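Local coordinates for VAO-type flavoprotein oxidase VAO615 (Myceliophthora thermophila, PDB 6F72), which probably acts as a secreted flavoprotein oxidase whose bicovalently bound FAD, once reduced, reacts rapidly with molecular oxygen, although no substrate has yet been identified, at residues A[151-156]-A[161-166]; A[548-553]-A[560-565]. All coordinates share one frame; numbering follows the deposited sequence.

Interaction 1 of 2, residues A[151-156]-A[161-166]. With FAD (flavin-adenine dinucleotide), chain E.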
loop_
_atom_site.group_PDB
_atom_site.type_symbol
_atom_site.label_atom_id
_atom_site.label_comp_id
_atom_site.label_asym_id
_atom_site.label_seq_id
_atom_site.Cartn_x
_atom_site.Cartn_y
_atom_site.Cartn_z
ATOM N N VAL A 151 15.365 2.642 -9.361
ATOM C CA VAL A 151 14.374 2.387 -8.335
ATOM C C VAL A 151 13.359 3.504 -8.470
ATOM O O VAL A 151 13.706 4.609 -8.895
ATOM C CB VAL A 151 15.036 2.340 -6.920
ATOM C CG1 VAL A 151 14.151 2.933 -5.831
ATOM C CG2 VAL A 151 15.421 0.913 -6.574
ATOM N N ILE A 152 12.113 3.217 -8.119
ATOM C CA ILE A 152 11.092 4.246 -8.084
ATOM C C ILE A 152 10.524 4.361 -6.675
ATOM O O ILE A 152 10.035 3.381 -6.116
ATOM C CB ILE A 152 9.971 4.003 -9.142
ATOM C CG1 ILE A 152 10.570 3.839 -10.551
ATOM C CG2 ILE A 152 8.965 5.153 -9.132
ATOM C CD1 ILE A 152 9.633 3.223 -11.588
ATOM N N LYS A 153 10.571 5.562 -6.112
ATOM C CA LYS A 153 10.054 5.771 -4.765
ATOM C C LYS A 153 9.143 6.971 -4.712
ATOM O O LYS A 153 9.492 8.047 -5.181
ATOM C CB LYS A 153 11.185 5.915 -3.705
ATOM C CG LYS A 153 10.621 5.910 -2.282
ATOM C CD LYS A 153 11.554 6.385 -1.188
ATOM C CE LYS A 153 11.499 7.890 -1.026
ATOM N NZ LYS A 153 11.716 8.316 0.383
ATOM N N ASN A 154 7.990 6.775 -4.089
ATOM C CA ASN A 154 6.991 7.804 -3.952
ATOM C C ASN A 154 6.922 8.258 -2.497
ATOM O O ASN A 154 7.303 9.392 -2.195
ATOM C CB ASN A 154 5.643 7.310 -4.508
ATOM C CG ASN A 154 4.502 8.273 -4.247
ATOM O OD1 ASN A 154 4.709 9.475 -4.075
ATOM N ND2 ASN A 154 3.285 7.746 -4.220
ATOM N N THR A 155 6.452 7.379 -1.616
ATOM C CA THR A 155 6.293 7.638 -0.176
ATOM C C THR A 155 7.233 6.758 0.693
ATOM O O THR A 155 7.488 7.078 1.864
ATOM C CB THR A 155 4.835 7.366 0.305
ATOM O OG1 THR A 155 4.515 5.977 0.130
ATOM C CG2 THR A 155 3.812 8.201 -0.451
ATOM N N GLY A 156 7.716 5.656 0.115
ATOM C CA GLY A 156 8.456 4.620 0.836
ATOM C C GLY A 156 7.640 3.693 1.741
ATOM O O GLY A 156 8.207 2.997 2.607
ATOM N N GLY A 161 9.661 -3.746 0.235
ATOM C CA GLY A 161 10.918 -3.098 -0.135
ATOM C C GLY A 161 11.030 -2.698 -1.602
ATOM O O GLY A 161 12.129 -2.357 -2.081
ATOM N N LYS A 162 9.898 -2.696 -2.307
ATOM C CA LYS A 162 9.877 -2.459 -3.756
ATOM C C LYS A 162 10.285 -1.021 -4.170
ATOM O O LYS A 162 10.543 -0.757 -5.352
ATOM C CB LYS A 162 8.526 -2.893 -4.348
ATOM C CG LYS A 162 8.235 -4.392 -4.158
ATOM C CD LYS A 162 6.752 -4.741 -4.296
ATOM C CE LYS A 162 6.173 -4.378 -5.672
ATOM N NZ LYS A 162 4.689 -4.509 -5.671
ATOM N N SER A 163 10.384 -0.120 -3.190
ATOM C CA SER A 163 10.831 1.240 -3.424
ATOM C C SER A 163 12.230 1.609 -2.851
ATOM O O SER A 163 12.545 2.788 -2.765
ATOM C CB SER A 163 9.738 2.229 -2.993
ATOM O OG SER A 163 9.455 2.134 -1.611
ATOM N N THR A 164 13.035 0.618 -2.433
ATOM C CA THR A 164 14.500 0.781 -2.270
ATOM C C THR A 164 15.276 -0.181 -3.164
ATOM O O THR A 164 14.693 -1.060 -3.811
ATOM C CB THR A 164 15.064 0.573 -0.834
ATOM O OG1 THR A 164 14.299 -0.391 -0.084
ATOM C CG2 THR A 164 15.292 1.907 -0.074
ATOM N N GLY A 165 16.591 0.010 -3.197
ATOM C CA GLY A 165 17.521 -0.883 -3.874
ATOM C C GLY A 165 18.950 -0.411 -3.669
ATOM O O GLY A 165 19.272 0.748 -3.937
ATOM N N LYS A 166 19.793 -1.308 -3.156
ATOM C CA LYS A 166 21.218 -1.063 -2.963
ATOM C C LYS A 166 21.866 -0.671 -4.296
ATOM O O LYS A 166 21.602 -1.294 -5.327
ATOM C CB LYS A 166 21.875 -2.320 -2.371
ATOM C CG LYS A 166 23.381 -2.230 -2.186
ATOM C CD LYS A 166 23.978 -3.541 -1.727
ATOM C CE LYS A 166 24.057 -3.606 -0.209
ATOM N NZ LYS A 166 24.949 -4.708 0.263
HETATM P PA FAD E . 6.000 3.412 -2.422
HETATM O O1A FAD E . 6.766 2.445 -1.556
HETATM O O2A FAD E . 6.660 4.736 -2.688
HETATM O O5B FAD E . 5.659 2.679 -3.810
HETATM C C5B FAD E . 5.202 1.327 -3.860
HETATM C C4B FAD E . 5.530 0.677 -5.200
HETATM O O4B FAD E . 4.960 1.447 -6.260
HETATM C C3B FAD E . 7.012 0.573 -5.505
HETATM O O3B FAD E . 7.203 -0.653 -6.222
HETATM C C2B FAD E . 7.302 1.747 -6.425
HETATM O O2B FAD E . 8.376 1.467 -7.326
HETATM C C1B FAD E . 5.982 1.912 -7.159
HETATM N N9A FAD E . 5.648 3.308 -7.530
HETATM C C8A FAD E . 5.172 4.253 -6.691
HETATM N N7A FAD E . 4.931 5.409 -7.359
HETATM C C5A FAD E . 5.248 5.201 -8.647
HETATM C C6A FAD E . 5.230 6.009 -9.886
HETATM N N6A FAD E . 4.821 7.296 -9.840
HETATM N N1A FAD E . 5.645 5.427 -11.035
HETATM C C2A FAD E . 6.062 4.143 -11.085
HETATM N N3A FAD E . 6.096 3.344 -9.989
HETATM C C4A FAD E . 5.710 3.810 -8.765
HETATM N N1 FAD E . -3.256 -0.359 0.979
HETATM C C2 FAD E . -4.598 -0.493 0.829
HETATM O O2 FAD E . -5.042 -1.048 -0.204
HETATM N N3 FAD E . -5.467 -0.046 1.763
HETATM C C4 FAD E . -5.088 0.549 2.906
HETATM O O4 FAD E . -5.930 0.944 3.744
HETATM C C4X FAD E . -3.639 0.740 3.135
HETATM N N5 FAD E . -3.171 1.341 4.250
HETATM C C5X FAD E . -1.834 1.510 4.461
HETATM C C6 FAD E . -1.367 2.145 5.633
HETATM C C7 FAD E . 0.023 2.310 5.821
HETATM C C7M FAD E . 0.505 2.987 7.092
HETATM C C8 FAD E . 0.998 1.827 4.777
HETATM C C8M FAD E . 2.503 2.045 4.840
HETATM C C9 FAD E . 0.514 1.206 3.629
HETATM C C9A FAD E . -0.857 1.026 3.428
HETATM N N10 FAD E . -1.333 0.411 2.245
HETATM C C10 FAD E . -2.723 0.236 2.077
HETATM C "C1'" FAD E . -0.387 -0.109 1.261
HETATM C "C2'" FAD E . -0.192 0.642 -0.023
HETATM O "O2'" FAD E . -1.341 0.413 -0.836
HETATM C "C3'" FAD E . 1.050 0.029 -0.660
HETATM O "O3'" FAD E . 2.134 -0.049 0.291
HETATM C "C4'" FAD E . 1.487 0.815 -1.886
HETATM O "O4'" FAD E . 2.495 0.082 -2.585
HETATM C "C5'" FAD E . 1.954 2.225 -1.519
HETATM O "O5'" FAD E . 2.455 2.914 -2.654
HETATM P P FAD E . 3.282 4.276 -2.450
HETATM O O1P FAD E . 2.517 5.168 -1.513
HETATM O O2P FAD E . 3.666 4.724 -3.841
HETATM O O3P FAD E . 4.605 3.737 -1.696
HETATM O O HOH W 1 11.692 0.486 -7.370
#
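Ser163 lies against the end of strand 150-153, its CB 3.3 Å from Ile152 O. Direct hydrogen bonds between 151-156 and 161-166 are absent; van der Waals packing joins them, supplemented by FAD and a water. Lys153 follows the flank of Ser163. Its CB is 3.5 Å from Ser163 O, CG runs alongside Ser163 CB, and CD still grazes the same carbonyl oxygen. The chain turns about the CG-CD bond (chi3 86°), carrying NZ away to the carbonyl oxygens of Asp97 and Ala94. Val151 completes the packing: CG1 rests on Ser163 O, while CG2 sits 3.5 Å from Thr164 O and beside Gly165, which has no side chain to obstruct it.

The cofactor diphosphate also meets Ser163. With chi1 at 62°, Ser163 OG is held between its backbone N and carbonyl carbon and donates to FAD O1A at 2.7 Å. The backbone N-H groups of Asn154, Thr155 and Gly156 converge on O2A of the same phosphate, Asn154 N at 2.8 Å. Asn154 ND2 reaches O2P of the second phosphate. Ile152 O accepts from ribose O2B at 2.8 Å, and a water bridges Ile152 N to Lys162 O. This is the diphosphate-binding loop of the PCMH-type FAD domain, and it runs directly into His157, one of the two residues covalently joined to the flavin. None of the lysines in the two segments brings its NZ to the phosphates. Within the two segments the donors to the diphosphate are neutral amides and hydroxyls, which probably spread its negative charge.

Interaction 2 of 2, residues A[548-553]-A[560-565]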
loop_
_atom_site.group_PDB
_atom_site.type_symbol
_atom_site.label_atom_id
_atom_site.label_comp_id
_atom_site.label_asym_id
_atom_site.label_seq_id
_atom_site.Cartn_x
_atom_site.Cartn_y
_atom_site.Cartn_z
ATOM N N PRO A 548 11.035 -3.989 -22.833
ATOM C CA PRO A 548 11.685 -5.218 -23.341
ATOM C C PRO A 548 13.047 -5.541 -22.713
ATOM O O PRO A 548 13.425 -6.713 -22.662
ATOM C CB PRO A 548 11.860 -4.938 -24.833
ATOM C CG PRO A 548 11.858 -3.448 -24.947
ATOM C CD PRO A 548 10.887 -2.984 -23.903
ATOM N N ASP A 549 13.758 -4.508 -22.244
ATOM C CA ASP A 549 15.085 -4.654 -21.647
ATOM C C ASP A 549 15.045 -4.774 -20.121
ATOM O O ASP A 549 16.096 -4.802 -19.466
ATOM C CB ASP A 549 15.983 -3.467 -22.047
ATOM C CG ASP A 549 16.182 -3.361 -23.538
ATOM O OD1 ASP A 549 16.561 -4.369 -24.176
ATOM O OD2 ASP A 549 15.965 -2.255 -24.077
ATOM N N SER A 550 13.833 -4.842 -19.567
ATOM C CA SER A 550 13.605 -4.967 -18.124
ATOM C C SER A 550 14.408 -3.937 -17.328
ATOM O O SER A 550 15.185 -4.286 -16.424
ATOM C CB SER A 550 13.859 -6.411 -17.642
ATOM O OG SER A 550 13.159 -7.355 -18.451
ATOM N N VAL A 551 14.243 -2.665 -17.687
ATOM C CA VAL A 551 14.861 -1.589 -16.904
ATOM C C VAL A 551 14.160 -1.421 -15.562
ATOM O O VAL A 551 14.796 -1.029 -14.586
ATOM C CB VAL A 551 15.155 -0.239 -17.681
ATOM C CG1 VAL A 551 14.876 -0.313 -19.173
ATOM C CG2 VAL A 551 14.567 1.012 -17.006
ATOM N N PHE A 552 12.871 -1.749 -15.504
ATOM C CA PHE A 552 12.163 -1.662 -14.244
ATOM C C PHE A 552 12.106 -3.015 -13.540
ATOM O O PHE A 552 11.658 -4.006 -14.106
ATOM C CB PHE A 552 10.787 -1.033 -14.405
ATOM C CG PHE A 552 10.805 0.297 -15.117
ATOM C CD1 PHE A 552 11.512 1.376 -14.598
ATOM C CD2 PHE A 552 10.100 0.468 -16.316
ATOM C CE1 PHE A 552 11.530 2.598 -15.262
ATOM C CE2 PHE A 552 10.103 1.690 -16.981
ATOM C CZ PHE A 552 10.821 2.761 -16.450
ATOM N N TYR A 553 12.619 -3.043 -12.315
ATOM C CA TYR A 553 12.571 -4.240 -11.482
ATOM C C TYR A 553 11.980 -3.903 -10.119
ATOM O O TYR A 553 12.407 -2.945 -9.467
ATOM C CB TYR A 553 13.976 -4.848 -11.320
ATOM C CG TYR A 553 14.047 -5.830 -10.163
ATOM C CD1 TYR A 553 13.708 -7.173 -10.346
ATOM C CD2 TYR A 553 14.385 -5.399 -8.876
ATOM C CE1 TYR A 553 13.741 -8.067 -9.282
ATOM C CE2 TYR A 553 14.423 -6.283 -7.804
ATOM C CZ TYR A 553 14.092 -7.614 -8.019
ATOM O OH TYR A 553 14.122 -8.487 -6.973
ATOM N N SER A 560 9.812 -9.698 -12.965
ATOM C CA SER A 560 10.953 -9.507 -12.055
ATOM C C SER A 560 11.906 -10.683 -12.087
ATOM O O SER A 560 13.091 -10.527 -11.745
ATOM C CB SER A 560 10.486 -9.275 -10.622
ATOM O OG SER A 560 9.693 -10.353 -10.177
ATOM N N GLU A 561 11.391 -11.846 -12.491
ATOM C CA GLU A 561 12.182 -13.069 -12.620
ATOM C C GLU A 561 13.310 -12.959 -13.669
ATOM O O GLU A 561 14.126 -13.866 -13.803
ATOM C CB GLU A 561 11.266 -14.303 -12.841
ATOM C CG GLU A 561 10.661 -14.474 -14.244
ATOM C CD GLU A 561 9.375 -13.668 -14.519
ATOM O OE1 GLU A 561 8.966 -12.821 -13.690
ATOM O OE2 GLU A 561 8.761 -13.872 -15.601
ATOM N N VAL A 562 13.363 -11.841 -14.390
ATOM C CA VAL A 562 14.500 -11.513 -15.262
ATOM C C VAL A 562 15.763 -11.214 -14.430
ATOM O O VAL A 562 16.872 -11.518 -14.867
ATOM C CB VAL A 562 14.148 -10.357 -16.243
ATOM C CG1 VAL A 562 15.371 -9.841 -17.001
ATOM C CG2 VAL A 562 13.089 -10.818 -17.239
ATOM N N TRP A 563 15.589 -10.648 -13.234
ATOM C CA TRP A 563 16.716 -10.330 -12.346
ATOM C C TRP A 563 16.825 -11.277 -11.140
ATOM O O TRP A 563 15.821 -11.550 -10.467
ATOM C CB TRP A 563 16.627 -8.876 -11.859
ATOM C CG TRP A 563 16.693 -7.856 -12.970
ATOM C CD1 TRP A 563 15.637 -7.192 -13.541
ATOM C CD2 TRP A 563 17.872 -7.394 -13.653
ATOM N NE1 TRP A 563 16.088 -6.337 -14.520
ATOM C CE2 TRP A 563 17.451 -6.441 -14.615
ATOM C CE3 TRP A 563 19.245 -7.681 -13.535
ATOM C CZ2 TRP A 563 18.351 -5.783 -15.469
ATOM C CZ3 TRP A 563 20.140 -7.020 -14.381
ATOM C CH2 TRP A 563 19.685 -6.082 -15.339
ATOM N N ASP A 564 18.045 -11.779 -10.903
ATOM C CA ASP A 564 18.458 -12.413 -9.628
ATOM C C ASP A 564 19.106 -11.382 -8.716
ATOM O O ASP A 564 19.840 -10.498 -9.180
ATOM C CB ASP A 564 19.521 -13.506 -9.834
ATOM C CG ASP A 564 19.000 -14.734 -10.538
ATOM O OD1 ASP A 564 17.798 -15.084 -10.407
ATOM O OD2 ASP A 564 19.831 -15.370 -11.222
ATOM N N VAL A 565 18.854 -11.534 -7.420
ATOM C CA VAL A 565 19.472 -10.730 -6.379
ATOM C C VAL A 565 20.522 -11.632 -5.714
ATOM O O VAL A 565 20.155 -12.642 -5.105
ATOM C CB VAL A 565 18.411 -10.263 -5.341
ATOM C CG1 VAL A 565 19.051 -9.467 -4.206
ATOM C CG2 VAL A 565 17.301 -9.465 -6.020
HETATM O O HOH W 2 13.678 -11.132 -7.820
#
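Trp563 and Ser550 meet through a hydrogen bond at the start of the C-terminal beta hairpin, whose strands 563-565 and 571-573 pack against the loop that follows helix 536-546. The indole NE1 donates to Ser550 O at 2.9 Å with an N-H...O angle of 154°; the acceptor lies in the plane of the indole ring, and the donor in the plane of the carbonyl. On the same residue, Ser550 CB and OG rest against Val562, OG lying 3.6 Å from CG1.

Tyr553 touches both the indole and Ser560 of the 3-10 segment 560-562. Its CB touches Trp563 CD1 at 3.6 Å, and the phenol and the five-membered ring are inclined at 79°. CG is anti to the backbone N (chi1 163°), which directs the phenol along 560-565. There Ser560 O comes to the ring edge, in plane, 3.5 Å from Tyr553 CE1, while Ser560 CB also touches CE1. Ser560 O has a second task, since it accepts the backbone N-H of Trp563 and so closes the 3-10 turn.

In the next shell, the carboxylate of Asp547 takes the backbone N-H groups of Val551 and Phe552, which probably steadies the bend that follows Ser550. Leu571 and Arg573 of the partner strand touch Tyr553 and Trp563 respectively, and the disulfide between Cys28 and Cys572 ties that strand to the N-terminal part of the chain. At the far end of the phenol, Tyr553 OH lies 3.5 Å from Val565 CG2 and 2.8 Å from a water oxygen.

From the N terminus, interaction 1 comes first: strand 150-153 runs out into the diphosphate loop, and the chain returns after residues 157-160 to lie beside it before entering strand 169-172. Interaction 2 follows far along the sequence, closing the loop of residues 554-559 between helix 536-546 and the C-terminal hairpin. The two are in series, neither nested nor crossed, yet their centres are only 15 Å apart. They touch where Ile152 CD1 packs on Phe552 CD1 at 4.0 Å. Lys162 packs on Val554 and Lys166 NZ is hydrogen-bonded to Thr568 O, so the C-terminal residues pack back onto strand 150-153 and the loop after it, beside the cofactor.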